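Long-range contact in EmGH1 (PDB 5Z87), which probably hydrolyses beta-glucosides, as a member of glycoside hydrolase family 3: residues 210-218 / 226-234. Residues are numbered along the deposited sequence; the frame is centred on the assembly and turned at random.
Sequences AIVEGLQGA and NRIATSVKH
Gln-216 runs out extended beyond CG alongside the backbone of 228-230, while Arg-227 bends at chi2 (-61°) and folds back toward the last turn of the helix. Gln-216 OE1 accepts Thr-230 N at 3.0 Å, nearly straight at 166°, and Ile-275 N as well; its NE2 reaches Gly-273 O, so the amide ties the last turn of the helix both to its own following strand and to the segment leading into strand 276-279. Thr-230 OG1 is paired chiefly with Ser-274 OG and has at most a weak bond to Gln-216 OE1. On the threonine's other branch, CG2 packs 3.6 Å from Leu-215 CB; beyond it, Leu-215 CD2 meets Ile-228 CD1 at 4.0 Å. Leu-215 O accepts Ile-228 N at 2.9 Å. The Arg-227 guanidinium has Gly-217 CA over one face and gives a weak bond from NH2 to Gly-214 O, 2.7 Å; NH1 forms a salt bridge with Glu-163 of helix 155-171. Helix and strand run nearly antiparallel (152°), the return of a beta-alpha-beta crossover in a TIM-barrel-like domain. Late helical carbonyls thus find donors in the following segment, and the guanidinium, already paired with Glu-163, may also ease the negative end of the helix dipole.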
loop_
_atom_site.group_PDB
_atom_site.type_symbol
_atom_site.label_atom_id
_atom_site.label_comp_id
_atom_site.label_asym_id
_atom_site.label_seq_id
_atom_site.Cartn_x
_atom_site.Cartn_y
_atom_site.Cartn_z
ATOM N N ALA A 210 -16.228 1.288 24.728
ATOM C CA ALA A 210 -16.896 0.282 25.546
ATOM C C ALA A 210 -15.883 -0.588 26.280
ATOM O O ALA A 210 -16.104 -0.957 27.438
ATOM C CB ALA A 210 -17.824 -0.574 24.684
ATOM N N ILE A 211 -14.770 -0.919 25.622
ATOM C CA ILE A 211 -13.705 -1.687 26.266
ATOM C C ILE A 211 -13.108 -0.902 27.424
ATOM O O ILE A 211 -12.890 -1.442 28.514
ATOM C CB ILE A 211 -12.609 -2.071 25.252
ATOM C CG1 ILE A 211 -13.161 -2.934 24.116
ATOM C CG2 ILE A 211 -11.441 -2.798 25.972
ATOM C CD1 ILE A 211 -12.247 -2.953 22.884
ATOM N N VAL A 212 -12.773 0.368 27.187
ATOM C CA VAL A 212 -12.151 1.160 28.243
ATOM C C VAL A 212 -13.118 1.310 29.409
ATOM O O VAL A 212 -12.742 1.144 30.575
ATOM C CB VAL A 212 -11.679 2.531 27.712
ATOM C CG1 VAL A 212 -11.159 3.415 28.858
ATOM C CG2 VAL A 212 -10.592 2.371 26.664
ATOM N N GLU A 213 -14.387 1.579 29.112
ATOM C CA GLU A 213 -15.355 1.759 30.180
ATOM C C GLU A 213 -15.718 0.438 30.855
ATOM O O GLU A 213 -16.193 0.457 31.994
ATOM C CB GLU A 213 -16.579 2.507 29.630
ATOM C CG GLU A 213 -16.230 3.986 29.336
ATOM C CD GLU A 213 -17.345 4.806 28.696
ATOM O OE1 GLU A 213 -17.982 4.338 27.720
ATOM O OE2 GLU A 213 -17.554 5.950 29.160
ATOM N N GLY A 214 -15.470 -0.701 30.205
ATOM C CA GLY A 214 -15.600 -1.988 30.864
ATOM C C GLY A 214 -14.416 -2.329 31.749
ATOM O O GLY A 214 -14.589 -2.826 32.863
ATOM N N LEU A 215 -13.198 -2.071 31.269
ATOM C CA LEU A 215 -12.010 -2.430 32.038
ATOM C C LEU A 215 -11.743 -1.449 33.181
ATOM O O LEU A 215 -11.286 -1.856 34.253
ATOM C CB LEU A 215 -10.794 -2.513 31.113
ATOM C CG LEU A 215 -10.652 -3.787 30.275
ATOM C CD1 LEU A 215 -9.562 -3.608 29.211
ATOM C CD2 LEU A 215 -10.347 -4.994 31.165
ATOM N N GLN A 216 -12.001 -0.159 32.965
ATOM C CA GLN A 216 -11.704 0.877 33.947
ATOM C C GLN A 216 -12.925 1.339 34.724
ATOM O O GLN A 216 -12.763 1.986 35.763
ATOM C CB GLN A 216 -11.086 2.113 33.271
ATOM C CG GLN A 216 -9.692 1.911 32.688
ATOM C CD GLN A 216 -8.968 3.228 32.389
ATOM O OE1 GLN A 216 -7.743 3.251 32.220
ATOM N NE2 GLN A 216 -9.723 4.328 32.328
ATOM N N GLY A 217 -14.131 1.046 34.243
ATOM C CA GLY A 217 -15.323 1.704 34.730
ATOM C C GLY A 217 -15.558 3.018 34.013
ATOM O O GLY A 217 -14.707 3.543 33.288
ATOM N N ALA A 218 -16.751 3.560 34.224
ATOM C CA ALA A 218 -17.073 4.875 33.706
ATOM C C ALA A 218 -16.087 5.906 34.262
ATOM O O ALA A 218 -15.640 5.784 35.405
ATOM C CB ALA A 218 -18.506 5.237 34.085
ATOM N N ASN A 226 -11.981 -3.437 41.645
ATOM C CA ASN A 226 -12.049 -4.531 40.678
ATOM C C ASN A 226 -12.078 -4.031 39.230
ATOM O O ASN A 226 -12.606 -4.705 38.338
ATOM C CB ASN A 226 -13.246 -5.439 40.977
ATOM C CG ASN A 226 -13.081 -6.193 42.291
ATOM O OD1 ASN A 226 -11.990 -6.687 42.610
ATOM N ND2 ASN A 226 -14.155 -6.277 43.062
ATOM N N ARG A 227 -11.511 -2.853 38.994
ATOM C CA ARG A 227 -11.203 -2.331 37.671
ATOM C C ARG A 227 -9.694 -2.228 37.530
ATOM O O ARG A 227 -8.956 -2.332 38.510
ATOM C CB ARG A 227 -11.856 -0.961 37.444
ATOM C CG ARG A 227 -13.354 -0.936 37.654
ATOM C CD ARG A 227 -14.091 -1.870 36.704
ATOM N NE ARG A 227 -15.515 -1.891 37.015
ATOM C CZ ARG A 227 -16.485 -1.943 36.112
ATOM N NH1 ARG A 227 -17.744 -1.950 36.516
ATOM N NH2 ARG A 227 -16.201 -1.996 34.812
ATOM N N ILE A 228 -9.230 -2.042 36.290
ATOM C CA ILE A 228 -7.805 -1.942 35.993
ATOM C C ILE A 228 -7.612 -0.851 34.945
ATOM O O ILE A 228 -8.538 -0.482 34.223
ATOM C CB ILE A 228 -7.207 -3.281 35.488
ATOM C CG1 ILE A 228 -7.723 -3.606 34.071
ATOM C CG2 ILE A 228 -7.533 -4.423 36.454
ATOM C CD1 ILE A 228 -7.078 -4.847 33.427
ATOM N N ALA A 229 -6.386 -0.346 34.860
ATOM C CA ALA A 229 -6.044 0.656 33.858
ATOM C C ALA A 229 -5.880 0.028 32.472
ATOM O O ALA A 229 -5.293 -1.051 32.321
ATOM C CB ALA A 229 -4.754 1.383 34.256
ATOM N N THR A 230 -6.408 0.712 31.462
ATOM C CA THR A 230 -6.170 0.373 30.061
ATOM C C THR A 230 -4.951 1.126 29.543
ATOM O O THR A 230 -4.702 2.271 29.932
ATOM C CB THR A 230 -7.377 0.739 29.188
ATOM O OG1 THR A 230 -7.718 2.117 29.395
ATOM C CG2 THR A 230 -8.574 -0.112 29.531
ATOM N N SER A 231 -4.197 0.481 28.653
ATOM C CA SER A 231 -3.160 1.140 27.857
ATOM C C SER A 231 -3.510 0.937 26.381
ATOM O O SER A 231 -3.130 -0.064 25.770
ATOM C CB SER A 231 -1.764 0.597 28.178
ATOM O OG SER A 231 -1.633 0.325 29.560
ATOM N N VAL A 232 -4.230 1.891 25.795
ATOM C CA VAL A 232 -4.681 1.720 24.419
ATOM C C VAL A 232 -3.478 1.738 23.484
ATOM O O VAL A 232 -2.542 2.534 23.654
ATOM C CB VAL A 232 -5.716 2.798 24.062
ATOM C CG1 VAL A 232 -6.989 2.568 24.865
ATOM C CG2 VAL A 232 -5.156 4.185 24.368
ATOM N N LYS A 233 -3.478 0.830 22.508
ATOM C CA LYS A 233 -2.320 0.602 21.658
ATOM C C LYS A 233 -2.815 0.318 20.242
ATOM O O LYS A 233 -3.992 0.004 20.048
ATOM C CB LYS A 233 -1.475 -0.550 22.212
ATOM C CG LYS A 233 -2.216 -1.877 22.245
ATOM C CD LYS A 233 -1.360 -2.988 22.804
ATOM C CE LYS A 233 -1.975 -4.355 22.479
ATOM N NZ LYS A 233 -1.377 -5.484 23.288
ATOM N N HIS A 234 -1.936 0.451 19.235
ATOM C CA HIS A 234 -0.570 0.956 19.329
ATOM C C HIS A 234 -0.441 2.303 18.619
ATOM O O HIS A 234 -0.629 2.374 17.411
ATOM C CB HIS A 234 0.413 -0.041 18.720
ATOM C CG HIS A 234 0.212 -1.454 19.167
ATOM N ND1 HIS A 234 -0.851 -2.226 18.746
ATOM C CD2 HIS A 234 0.960 -2.248 19.974
ATOM C CE1 HIS A 234 -0.753 -3.432 19.280
ATOM N NE2 HIS A 234 0.340 -3.473 20.023
HETATM O O HOH W 1 -18.289 -0.544 32.947
#